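Side-chain contact in transcriptional regulator, MarR family (Methanosarcina mazei, PDB 3S2W), which probably binds DNA and regulates transcription, as expected of a winged helix-turn-helix protein of the MarR family: residues Arg83-Leu88 against Val94-Asp99. Residues are numbered along the deposited sequence; the frame is centred on the assembly and turned at random.
Sequences RAIQKL and VFRQRD. With SO4 (sulfate ion), chain J; SO4 (sulfate ion), chain I.
Arg-96 reaches across from the first wing strand of a MarR-type winged helix-turn-helix domain to meet Ile-85 and Gln-86 on helix 78-90, which by its place in this fold is the probable recognition helix. The case illustrates how a wing is packed on its helix: apolar contacts near the start of the strand give way to a polar pair two residues on. Val-94 points CG2 at the helix, 3.7 Å from Leu-88 CB, and the same methyl lies near CG2 of Ile-85. A weak backbone hydrogen bond from Val-94 N to Leu-88 O ties the start of the strand to the helix, while Phe-55 and Leu-59 of helix 53-61 back the apolar layer.

Further along, Arg-96 runs extended from CG to NE, laying one face of its guanidinium over Ile-85 CG2, which sits 3.8 Å from the plane, offset toward the rim. Gln-86 leaves the helix pointing away, but bends at chi2 (79°) and brings its amide back to the guanidinium edge, the two planes 56° apart. Its NE2 is hydrogen-bonded to Asp-90 OD1, so the two bonds together should hold the amide's rotation, with OE1 left for Arg-96. Pointing away from the strand, Arg-83 and Lys-87 each make a weak hydrogen bond to a different sulfate, probably from the crystallisation liquor, consistent with a surface suited to DNA phosphates. The fairly straight bond from Arg-96 NH1 to Gln-86 OE1 spans 3.0 Å, nearly within the guanidinium plane but well above that of the carbonyl.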
ATOM      1  N   ARG A  83      -9.643 -15.285   4.434  1.00 37.76           N
ATOM      2  CA  ARG A  83     -10.853 -14.455   4.459  1.00 48.29           C
ATOM      3  C   ARG A  83     -11.191 -13.829   3.104  1.00 48.36           C
ATOM      4  O   ARG A  83     -12.360 -13.803   2.687  1.00 44.20           O
ATOM      5  CB  ARG A  83     -10.761 -13.374   5.538  1.00 50.50           C
ATOM      6  CG  ARG A  83     -11.210 -13.855   6.907  1.00 56.53           C
ATOM      7  CD  ARG A  83     -10.879 -12.849   7.996  1.00 62.51           C
ATOM      8  NE  ARG A  83      -9.645 -13.202   8.697  1.00 70.31           N
ATOM      9  CZ  ARG A  83      -8.587 -12.401   8.808  1.00 74.77           C
ATOM     10  NH1 ARG A  83      -8.610 -11.189   8.266  1.00 82.22           N
ATOM     11  NH2 ARG A  83      -7.507 -12.812   9.460  1.00 64.99           N
ATOM     12  N   ALA A  84     -10.168 -13.342   2.413  1.00 40.24           N
ATOM     13  CA  ALA A  84     -10.379 -12.808   1.087  1.00 39.14           C
ATOM     14  C   ALA A  84     -10.935 -13.897   0.175  1.00 43.12           C
ATOM     15  O   ALA A  84     -12.004 -13.728  -0.416  1.00 52.80           O
ATOM     16  CB  ALA A  84      -9.077 -12.207   0.512  1.00 30.94           C
ATOM     17  N   ILE A  85     -10.230 -15.020   0.070  1.00 39.90           N
ATOM     18  CA  ILE A  85     -10.666 -16.082  -0.839  1.00 31.81           C
ATOM     19  C   ILE A  85     -12.034 -16.613  -0.426  1.00 37.17           C
ATOM     20  O   ILE A  85     -12.880 -16.953  -1.272  1.00 30.50           O
ATOM     21  CB  ILE A  85      -9.676 -17.232  -0.902  1.00 35.01           C
ATOM     22  CG1 ILE A  85      -8.357 -16.752  -1.505  1.00 39.29           C
ATOM     23  CG2 ILE A  85     -10.257 -18.367  -1.729  1.00 35.25           C
ATOM     24  CD1 ILE A  85      -8.504 -16.154  -2.888  1.00 41.56           C
ATOM     25  N   GLN A  86     -12.277 -16.677   0.877  1.00 31.11           N
ATOM     26  CA  GLN A  86     -13.597 -17.107   1.288  1.00 38.11           C
ATOM     27  C   GLN A  86     -14.740 -16.163   0.840  1.00 42.18           C
ATOM     28  O   GLN A  86     -15.843 -16.625   0.556  1.00 41.94           O
ATOM     29  CB  GLN A  86     -13.672 -17.343   2.785  1.00 35.35           C
ATOM     30  CG  GLN A  86     -15.059 -17.755   3.179  1.00 34.23           C
ATOM     31  CD  GLN A  86     -15.300 -19.210   2.877  1.00 43.69           C
ATOM     32  OE1 GLN A  86     -14.562 -20.075   3.350  1.00 45.46           O
ATOM     33  NE2 GLN A  86     -16.331 -19.492   2.081  1.00 47.58           N
ATOM     34  N   LYS A  87     -14.499 -14.855   0.781  1.00 33.68           N
ATOM     35  CA  LYS A  87     -15.592 -13.951   0.400  1.00 34.63           C
ATOM     36  C   LYS A  87     -15.781 -14.021  -1.101  1.00 41.90           C
ATOM     37  O   LYS A  87     -16.898 -13.887  -1.606  1.00 35.74           O
ATOM     38  CB  LYS A  87     -15.325 -12.508   0.828  1.00 38.30           C
ATOM     39  CG  LYS A  87     -15.344 -12.267   2.341  1.00 41.66           C
ATOM     40  CD  LYS A  87     -14.919 -10.834   2.629  1.00 58.43           C
ATOM     41  CE  LYS A  87     -15.162 -10.407   4.084  1.00 70.15           C
ATOM     42  NZ  LYS A  87     -15.283  -8.905   4.195  1.00 71.05           N
ATOM     43  N   LEU A  88     -14.675 -14.256  -1.808  1.00 39.08           N
ATOM     44  CA  LEU A  88     -14.711 -14.414  -3.247  1.00 31.81           C
ATOM     45  C   LEU A  88     -15.495 -15.682  -3.596  1.00 37.65           C
ATOM     46  O   LEU A  88     -16.219 -15.719  -4.596  1.00 33.61           O
ATOM     47  CB  LEU A  88     -13.289 -14.463  -3.800  1.00 31.92           C
ATOM     48  CG  LEU A  88     -12.612 -13.094  -3.914  1.00 28.12           C
ATOM     49  CD1 LEU A  88     -11.197 -13.247  -4.334  1.00 22.84           C
ATOM     50  CD2 LEU A  88     -13.329 -12.238  -4.926  1.00 23.39           C
ATOM     51  N   VAL A  94     -15.074 -17.370  -7.327  1.00 31.96           N
ATOM     52  CA  VAL A  94     -14.029 -18.376  -7.430  1.00 41.23           C
ATOM     53  C   VAL A  94     -14.444 -19.614  -6.717  1.00 40.35           C
ATOM     54  O   VAL A  94     -15.311 -19.566  -5.852  1.00 41.05           O
ATOM     55  CB  VAL A  94     -12.719 -17.937  -6.785  1.00 34.51           C
ATOM     56  CG1 VAL A  94     -12.258 -16.644  -7.389  1.00 33.38           C
ATOM     57  CG2 VAL A  94     -12.874 -17.857  -5.259  1.00 26.58           C
ATOM     58  N   PHE A  95     -13.797 -20.719  -7.058  1.00 37.76           N
ATOM     59  CA  PHE A  95     -14.002 -21.947  -6.308  1.00 34.63           C
ATOM     60  C   PHE A  95     -12.666 -22.540  -5.970  1.00 37.49           C
ATOM     61  O   PHE A  95     -11.649 -22.163  -6.561  1.00 44.64           O
ATOM     62  CB  PHE A  95     -14.926 -22.941  -7.035  1.00 32.09           C
ATOM     63  CG  PHE A  95     -14.312 -23.593  -8.253  1.00 37.97           C
ATOM     64  CD1 PHE A  95     -13.588 -24.777  -8.138  1.00 31.02           C
ATOM     65  CD2 PHE A  95     -14.487 -23.042  -9.514  1.00 37.27           C
ATOM     66  CE1 PHE A  95     -13.038 -25.375  -9.249  1.00 33.92           C
ATOM     67  CE2 PHE A  95     -13.936 -23.653 -10.640  1.00 41.87           C
ATOM     68  CZ  PHE A  95     -13.216 -24.816 -10.509  1.00 34.57           C
ATOM     69  N   ARG A  96     -12.682 -23.420  -4.975  1.00 41.67           N
ATOM     70  CA  ARG A  96     -11.493 -24.090  -4.463  1.00 45.88           C
ATOM     71  C   ARG A  96     -11.512 -25.552  -4.888  1.00 40.63           C
ATOM     72  O   ARG A  96     -12.563 -26.184  -4.942  1.00 42.21           O
ATOM     73  CB  ARG A  96     -11.499 -24.087  -2.940  1.00 40.30           C
ATOM     74  CG  ARG A  96     -10.996 -22.853  -2.248  1.00 50.85           C
ATOM     75  CD  ARG A  96     -11.636 -22.832  -0.839  1.00 58.88           C
ATOM     76  NE  ARG A  96     -10.988 -21.917   0.089  1.00 55.07           N
ATOM     77  CZ  ARG A  96     -11.645 -21.165   0.966  1.00 62.11           C
ATOM     78  NH1 ARG A  96     -12.978 -21.230   1.020  1.00 44.25           N
ATOM     79  NH2 ARG A  96     -10.974 -20.347   1.793  1.00 69.39           N
ATOM     80  N   GLN A  97     -10.343 -26.110  -5.140  1.00 34.13           N
ATOM     81  CA  GLN A  97     -10.260 -27.531  -5.432  1.00 36.35           C
ATOM     82  C   GLN A  97      -9.045 -28.094  -4.757  1.00 38.35           C
ATOM     83  O   GLN A  97      -7.943 -27.605  -4.982  1.00 40.66           O
ATOM     84  CB  GLN A  97     -10.157 -27.762  -6.930  1.00 49.75           C
ATOM     85  CG  GLN A  97     -11.330 -28.514  -7.496  1.00 67.46           C
ATOM     86  CD  GLN A  97     -11.225 -29.986  -7.229  1.00 77.44           C
ATOM     87  OE1 GLN A  97     -10.244 -30.618  -7.613  1.00 87.95           O
ATOM     88  NE2 GLN A  97     -12.221 -30.545  -6.548  1.00 73.30           N
ATOM     89  N   ARG A  98      -9.255 -29.092  -3.903  1.00 43.94           N
ATOM     90  CA  ARG A  98      -8.162 -29.838  -3.287  1.00 55.69           C
ATOM     91  C   ARG A  98      -7.463 -30.682  -4.340  1.00 62.83           C
ATOM     92  O   ARG A  98      -8.119 -31.401  -5.090  1.00 62.85           O
ATOM     93  CB  ARG A  98      -8.714 -30.773  -2.213  1.00 56.96           C
ATOM     94  CG  ARG A  98      -7.650 -31.528  -1.428  1.00 65.48           C
ATOM     95  CD  ARG A  98      -8.285 -32.585  -0.524  1.00 83.71           C
ATOM     96  NE  ARG A  98      -9.630 -32.193  -0.099  1.00102.34           N
ATOM     97  CZ  ARG A  98     -10.748 -32.853  -0.398  1.00110.89           C
ATOM     98  NH1 ARG A  98     -11.917 -32.402   0.040  1.00110.94           N
ATOM     99  NH2 ARG A  98     -10.701 -33.964  -1.126  1.00111.41           N
ATOM    100  N   ASP A  99      -6.138 -30.623  -4.400  1.00 71.91           N
ATOM    101  CA  ASP A  99      -5.418 -31.463  -5.358  1.00 81.81           C
ATOM    102  C   ASP A  99      -4.343 -32.357  -4.724  1.00 75.43           C
ATOM    103  O   ASP A  99      -3.484 -31.880  -3.978  1.00 71.33           O
ATOM    104  CB  ASP A  99      -4.811 -30.617  -6.487  1.00 95.77           C
ATOM    105  CG  ASP A  99      -4.537 -31.433  -7.754  1.00103.73           C
ATOM    106  OD1 ASP A  99      -5.227 -32.452  -7.975  1.00108.08           O
ATOM    107  OD2 ASP A  99      -3.638 -31.052  -8.532  1.00103.50           O
TER
HETATM  108  S   SO4 J 158      -5.505 -14.757  11.843  0.70 90.61           S
HETATM  109  O1  SO4 J 158      -4.662 -15.776  12.468  0.70 90.81           O
HETATM  110  O2  SO4 J 158      -6.651 -15.415  11.218  0.70 86.60           O
HETATM  111  O3  SO4 J 158      -5.986 -13.817  12.857  0.70 86.71           O
HETATM  112  O4  SO4 J 158      -4.739 -14.033  10.826  0.70 86.40           O
HETATM  113  S   SO4 I 157     -12.595  -6.944   2.085  1.00 96.43           S
HETATM  114  O1  SO4 I 157     -12.196  -7.224   3.459  1.00102.52           O
HETATM  115  O2  SO4 I 157     -12.169  -8.056   1.235  1.00 96.60           O
HETATM  116  O3  SO4 I 157     -14.056  -6.806   2.017  1.00 95.14           O
HETATM  117  O4  SO4 I 157     -11.933  -5.710   1.662  1.00 81.86           O